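Long-range contact in exotoxin (PDB 3URY), which is a superantigen-like exotoxin of Staphylococcus aureus, probably secreted and acting on the host immune system: residues D95-V100 with V115-I120. Residues are numbered along the deposited sequence; the frame is centred on the assembly and turned at random.
Sequences DHKAGV and VSEFKI
A98 O takes the amide of F118 at 2.8 Å, N to O, and the CA of E117 also approaches it in a weaker C-H...O contact. The bond from F118 N is nearly straight, 168° at the hydrogen. A98 N returns a bond to F118 O, but that one is more bent, 144°. Similar pairs of backbone bonds join H96 to I120 and V100 to S116, so six bonds tie the two antiparallel strands together. K97 faces K119, and G99 faces E117, at the non-hydrogen-bonded positions between them.

H96, A98, V100, S116, F118 and I120 line one face. I120 reaches along H96 and sets its CD1 3.5 Å from the ring carbon CD2, an oblique approach. The same CD1 lies 4.1 Å from A98 CB. H96 NE2 bonds to I185 O on the next strand. V100 CG2 meets the CB of F118 at 3.9 Å. The F118 ring turns from strand 96-105 to helix 127-142, where it packs on L130, K133 and L134. S116 OG rests 3.4 Å from V100 CB and bonds to Q137 of that helix.

The other face carries charge. K119 turns back at its second torsion (chi2 -58°), and its NZ forms a salt bridge with E117 OE1. K97 lies beside E117 and crosses K119; K97 CD is 3.1 Å from E117 OE1. Bends at chi3 and chi4 carry the K97 amine to D95, where NZ and OD1 form a salt bridge. Each salt bridge thus stays within its own segment.

The segments form the open end of the hairpin of strands 96-105 and 111-120. Strand 111-120 is the outermost of a mixed sheet packed against helix 127-142, as in the beta-grasp domain of the superantigen family.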
loop_
_atom_site.group_PDB
_atom_site.type_symbol
_atom_site.label_atom_id
_atom_site.label_comp_id
_atom_site.label_asym_id
_atom_site.label_seq_id
_atom_site.Cartn_x
_atom_site.Cartn_y
_atom_site.Cartn_z
ATOM N N ASP A 95 -16.716 -1.540 -9.226
ATOM C CA ASP A 95 -16.048 -1.483 -10.504
ATOM C C ASP A 95 -15.879 -0.010 -10.834
ATOM O O ASP A 95 -16.748 0.592 -11.479
ATOM C CB ASP A 95 -16.910 -2.163 -11.563
ATOM C CG ASP A 95 -16.195 -2.290 -12.873
ATOM O OD1 ASP A 95 -14.998 -1.910 -12.938
ATOM O OD2 ASP A 95 -16.838 -2.747 -13.843
ATOM N N HIS A 96 -14.775 0.537 -10.347
ATOM C CA HIS A 96 -14.402 1.946 -10.452
ATOM C C HIS A 96 -13.002 2.068 -10.972
ATOM O O HIS A 96 -12.206 1.173 -10.815
ATOM C CB HIS A 96 -14.479 2.578 -9.052
ATOM C CG HIS A 96 -14.185 4.066 -9.006
ATOM N ND1 HIS A 96 -14.917 4.977 -9.688
ATOM C CD2 HIS A 96 -13.303 4.797 -8.207
ATOM C CE1 HIS A 96 -14.461 6.230 -9.417
ATOM N NE2 HIS A 96 -13.474 6.116 -8.503
ATOM N N LYS A 97 -12.700 3.179 -11.624
ATOM C CA LYS A 97 -11.359 3.430 -12.164
ATOM C C LYS A 97 -10.970 4.822 -11.722
ATOM O O LYS A 97 -11.851 5.598 -11.374
ATOM C CB LYS A 97 -11.429 3.345 -13.678
ATOM C CG LYS A 97 -11.433 1.920 -14.202
ATOM C CD LYS A 97 -12.067 1.778 -15.593
ATOM C CE LYS A 97 -13.603 1.756 -15.543
ATOM N NZ LYS A 97 -14.151 0.626 -14.717
ATOM N N ALA A 98 -9.673 5.122 -11.656
ATOM C CA ALA A 98 -9.204 6.493 -11.347
ATOM C C ALA A 98 -8.098 6.784 -12.355
ATOM O O ALA A 98 -7.180 5.970 -12.536
ATOM C CB ALA A 98 -8.671 6.611 -9.933
ATOM N N GLY A 99 -8.174 7.949 -12.993
ATOM C CA GLY A 99 -7.189 8.351 -13.989
ATOM C C GLY A 99 -5.887 8.722 -13.296
ATOM O O GLY A 99 -5.922 9.312 -12.215
ATOM N N VAL A 100 -4.746 8.324 -13.872
ATOM C CA VAL A 100 -3.484 8.653 -13.292
ATOM C C VAL A 100 -2.698 9.524 -14.272
ATOM O O VAL A 100 -2.598 9.147 -15.445
ATOM C CB VAL A 100 -2.642 7.386 -13.068
ATOM C CG1 VAL A 100 -1.301 7.764 -12.448
ATOM C CG2 VAL A 100 -3.407 6.405 -12.188
ATOM N N VAL A 115 0.289 8.532 -18.688
ATOM C CA VAL A 115 -1.038 8.397 -18.146
ATOM C C VAL A 115 -1.370 6.903 -18.007
ATOM O O VAL A 115 -0.826 6.053 -18.725
ATOM C CB VAL A 115 -2.095 9.032 -19.087
ATOM C CG1 VAL A 115 -2.515 8.071 -20.203
ATOM C CG2 VAL A 115 -3.328 9.404 -18.297
ATOM N N SER A 116 -2.218 6.588 -17.044
ATOM C CA SER A 116 -2.748 5.254 -16.939
ATOM C C SER A 116 -4.033 5.390 -16.175
ATOM O O SER A 116 -4.464 6.488 -15.834
ATOM C CB SER A 116 -1.800 4.304 -16.219
ATOM O OG SER A 116 -1.640 4.728 -14.895
ATOM N N GLU A 117 -4.697 4.270 -15.977
ATOM C CA GLU A 117 -5.877 4.254 -15.162
ATOM C C GLU A 117 -5.743 3.083 -14.213
ATOM O O GLU A 117 -5.357 1.950 -14.562
ATOM C CB GLU A 117 -7.170 4.241 -15.943
ATOM C CG GLU A 117 -7.372 3.064 -16.863
ATOM C CD GLU A 117 -8.697 3.204 -17.576
ATOM O OE1 GLU A 117 -9.719 3.396 -16.889
ATOM O OE2 GLU A 117 -8.712 3.118 -18.813
ATOM N N PHE A 118 -6.013 3.444 -12.996
ATOM C CA PHE A 118 -5.931 2.601 -11.862
ATOM C C PHE A 118 -7.327 2.008 -11.509
ATOM O O PHE A 118 -8.242 2.724 -11.117
ATOM C CB PHE A 118 -5.380 3.431 -10.734
ATOM C CG PHE A 118 -5.017 2.633 -9.549
ATOM C CD1 PHE A 118 -3.747 2.081 -9.455
ATOM C CD2 PHE A 118 -5.939 2.394 -8.537
ATOM C CE1 PHE A 118 -3.401 1.374 -8.324
ATOM C CE2 PHE A 118 -5.617 1.595 -7.439
ATOM C CZ PHE A 118 -4.340 1.110 -7.337
ATOM N N LYS A 119 -7.456 0.698 -11.699
ATOM C CA LYS A 119 -8.704 -0.011 -11.460
ATOM C C LYS A 119 -8.884 -0.242 -9.962
ATOM O O LYS A 119 -7.961 -0.673 -9.231
ATOM C CB LYS A 119 -8.713 -1.381 -12.146
ATOM C CG LYS A 119 -8.288 -1.426 -13.602
ATOM C CD LYS A 119 -9.129 -0.545 -14.506
ATOM C CE LYS A 119 -8.549 -0.513 -15.907
ATOM N NZ LYS A 119 -9.395 0.336 -16.785
ATOM N N ILE A 120 -10.099 0.014 -9.525
ATOM C CA ILE A 120 -10.494 -0.128 -8.163
ATOM C C ILE A 120 -11.663 -1.100 -8.122
ATOM O O ILE A 120 -12.745 -0.860 -8.736
ATOM C CB ILE A 120 -10.911 1.232 -7.598
ATOM C CG1 ILE A 120 -9.690 2.157 -7.605
ATOM C CG2 ILE A 120 -11.460 1.078 -6.205
ATOM C CD1 ILE A 120 -10.060 3.616 -7.437
#